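Local coordinates for protein endo-xylogalacturonan hydrolase A (Aspergillus tubingensis, PDB 4C2L) that hydrolyses the galacturonan backbone of xylogalacturonan, the xylose-substituted component of the hairy regions of pectin, as a secreted glycoside hydrolase of family 28, at residues 319-325 / 350-356. Sequence-based numbering, arbitrary orientation.
Sequences KLTDIVV and TCGISIS
Thr350 opens the pairing by accepting a hydrogen bond from Leu320, whose N lies 2.9 Å from Thr350 O. With OG1 of Thr350 anti to the carbonyl carbon (chi1 -52°), CG2 is left anti to the backbone N and meets CG2 of Thr321 at 4.0 Å, while the Thr350 side chain lies alongside that of Lys319. On the other face, Cys351 turns inward beside Leu320 and is tied by a disulfide to Cys345. Gly352 sits at the centre of an inverse gamma turn, closed by Ile353 N bonding to Cys351 O at 2.8 Å; its N donates to Leu320 O and its O accepts from Ile323 N. This glycine thus spans the extra residue of a beta bulge, where the chain of 319-325 turns a corner at Asp322. Beyond it the ladder is regular and its bonds straighter. Ile353 lays its CB against Ile323 CB (4.0 Å) and, with CG1 anti to the backbone N (chi1 178°), extends CD1 to Val325 CG2 at 3.7 Å; Phe298 touches both Ile353 and Val325. Ser354 bonds to Ile323 O through N and to Val325 N through O. Ile355 brings CG1 to within 4.0 Å of Val325 CB, and Ser356 N closes on Val325 O. Such parallel pairing of successive coils, aliphatic side chains stacked inside, is characteristic of the right-handed parallel beta-helix of family 28 hydrolases.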
loop_
_atom_site.group_PDB
_atom_site.type_symbol
_atom_site.label_atom_id
_atom_site.label_comp_id
_atom_site.label_asym_id
_atom_site.label_seq_id
_atom_site.Cartn_x
_atom_site.Cartn_y
_atom_site.Cartn_z
ATOM N N LYS A 319 0.247 -17.636 13.203
ATOM C CA LYS A 319 1.534 -17.767 13.846
ATOM C C LYS A 319 2.328 -16.486 13.671
ATOM O O LYS A 319 2.964 -16.290 12.639
ATOM C CB LYS A 319 2.307 -18.955 13.261
ATOM C CG LYS A 319 3.548 -19.289 14.069
ATOM C CD LYS A 319 4.359 -20.405 13.425
ATOM C CE LYS A 319 5.688 -20.596 14.151
ATOM N NZ LYS A 319 6.408 -21.793 13.606
ATOM N N LEU A 320 2.275 -15.626 14.687
ATOM C CA LEU A 320 3.004 -14.379 14.687
ATOM C C LEU A 320 4.211 -14.553 15.585
ATOM O O LEU A 320 4.071 -14.910 16.758
ATOM C CB LEU A 320 2.119 -13.231 15.196
ATOM C CG LEU A 320 0.652 -13.190 14.709
ATOM C CD1 LEU A 320 -0.076 -12.002 15.323
ATOM C CD2 LEU A 320 0.536 -13.138 13.195
ATOM N N THR A 321 5.395 -14.348 15.036
ATOM C CA THR A 321 6.612 -14.449 15.838
ATOM C C THR A 321 7.562 -13.304 15.526
ATOM O O THR A 321 7.596 -12.804 14.386
ATOM C CB THR A 321 7.349 -15.803 15.626
ATOM O OG1 THR A 321 7.652 -15.969 14.238
ATOM C CG2 THR A 321 6.504 -16.979 16.112
ATOM N N ASP A 322 8.327 -12.895 16.540
ATOM C CA ASP A 322 9.313 -11.823 16.398
ATOM C C ASP A 322 8.687 -10.582 15.772
ATOM O O ASP A 322 9.225 -9.991 14.819
ATOM C CB ASP A 322 10.540 -12.297 15.611
ATOM C CG ASP A 322 11.378 -13.283 16.392
ATOM O OD1 ASP A 322 11.738 -12.973 17.544
ATOM O OD2 ASP A 322 11.677 -14.369 15.865
ATOM N N ILE A 323 7.545 -10.192 16.326
ATOM C CA ILE A 323 6.892 -8.935 15.955
ATOM C C ILE A 323 7.381 -7.909 16.970
ATOM O O ILE A 323 7.295 -8.131 18.177
ATOM C CB ILE A 323 5.352 -9.007 15.999
ATOM C CG1 ILE A 323 4.823 -10.272 15.286
ATOM C CG2 ILE A 323 4.740 -7.703 15.455
ATOM C CD1 ILE A 323 5.175 -10.399 13.815
ATOM N N VAL A 324 7.934 -6.813 16.473
ATOM C CA VAL A 324 8.488 -5.786 17.364
ATOM C C VAL A 324 7.802 -4.459 17.073
ATOM O O VAL A 324 7.717 -4.034 15.913
ATOM C CB VAL A 324 10.011 -5.663 17.187
ATOM C CG1 VAL A 324 10.549 -4.478 18.001
ATOM C CG2 VAL A 324 10.691 -6.974 17.589
ATOM N N VAL A 325 7.313 -3.820 18.130
ATOM C CA VAL A 325 6.685 -2.506 18.030
ATOM C C VAL A 325 7.532 -1.647 18.960
ATOM O O VAL A 325 7.525 -1.860 20.182
ATOM C CB VAL A 325 5.210 -2.566 18.484
ATOM C CG1 VAL A 325 4.573 -1.181 18.598
ATOM C CG2 VAL A 325 4.389 -3.447 17.556
ATOM N N THR A 350 -0.064 -18.056 17.809
ATOM C CA THR A 350 1.099 -17.561 18.518
ATOM C C THR A 350 1.097 -16.053 18.363
ATOM O O THR A 350 0.928 -15.542 17.255
ATOM C CB THR A 350 2.379 -18.163 17.917
ATOM O OG1 THR A 350 2.245 -19.594 17.871
ATOM C CG2 THR A 350 3.590 -17.817 18.750
ATOM N N CYS A 351 1.298 -15.352 19.473
ATOM C CA CYS A 351 1.187 -13.897 19.506
ATOM C C CYS A 351 2.520 -13.311 19.951
ATOM O O CYS A 351 2.612 -12.656 20.992
ATOM C CB CYS A 351 0.056 -13.508 20.462
ATOM S SG CYS A 351 -0.398 -11.751 20.460
ATOM N N GLY A 352 3.558 -13.550 19.156
ATOM C CA GLY A 352 4.916 -13.227 19.551
ATOM C C GLY A 352 5.229 -11.764 19.303
ATOM O O GLY A 352 6.052 -11.437 18.450
ATOM N N ILE A 353 4.581 -10.894 20.065
ATOM C CA ILE A 353 4.793 -9.452 19.923
ATOM C C ILE A 353 5.440 -8.861 21.169
ATOM O O ILE A 353 5.084 -9.220 22.296
ATOM C CB ILE A 353 3.498 -8.704 19.497
ATOM C CG1 ILE A 353 3.733 -7.184 19.406
ATOM C CG2 ILE A 353 2.310 -9.060 20.372
ATOM C CD1 ILE A 353 2.586 -6.430 18.749
ATOM N N SER A 354 6.429 -8.004 20.949
ATOM C CA SER A 354 7.119 -7.282 22.021
ATOM C C SER A 354 7.008 -5.776 21.774
ATOM O O SER A 354 7.347 -5.322 20.679
ATOM C CB SER A 354 8.589 -7.703 22.056
ATOM O OG SER A 354 9.304 -7.044 23.088
ATOM N N ILE A 355 6.567 -5.030 22.779
ATOM C CA ILE A 355 6.361 -3.600 22.651
ATOM C C ILE A 355 7.298 -2.870 23.600
ATOM O O ILE A 355 7.412 -3.242 24.774
ATOM C CB ILE A 355 4.900 -3.227 22.948
ATOM C CG1 ILE A 355 3.962 -4.014 22.027
ATOM C CG2 ILE A 355 4.683 -1.721 22.783
ATOM C CD1 ILE A 355 2.499 -3.911 22.383
ATOM N N SER A 356 7.984 -1.854 23.089
ATOM C CA SER A 356 8.853 -1.018 23.934
ATOM C C SER A 356 8.760 0.444 23.498
ATOM O O SER A 356 8.418 0.738 22.351
ATOM C CB SER A 356 10.302 -1.483 23.883
ATOM O OG SER A 356 10.819 -1.369 22.572
#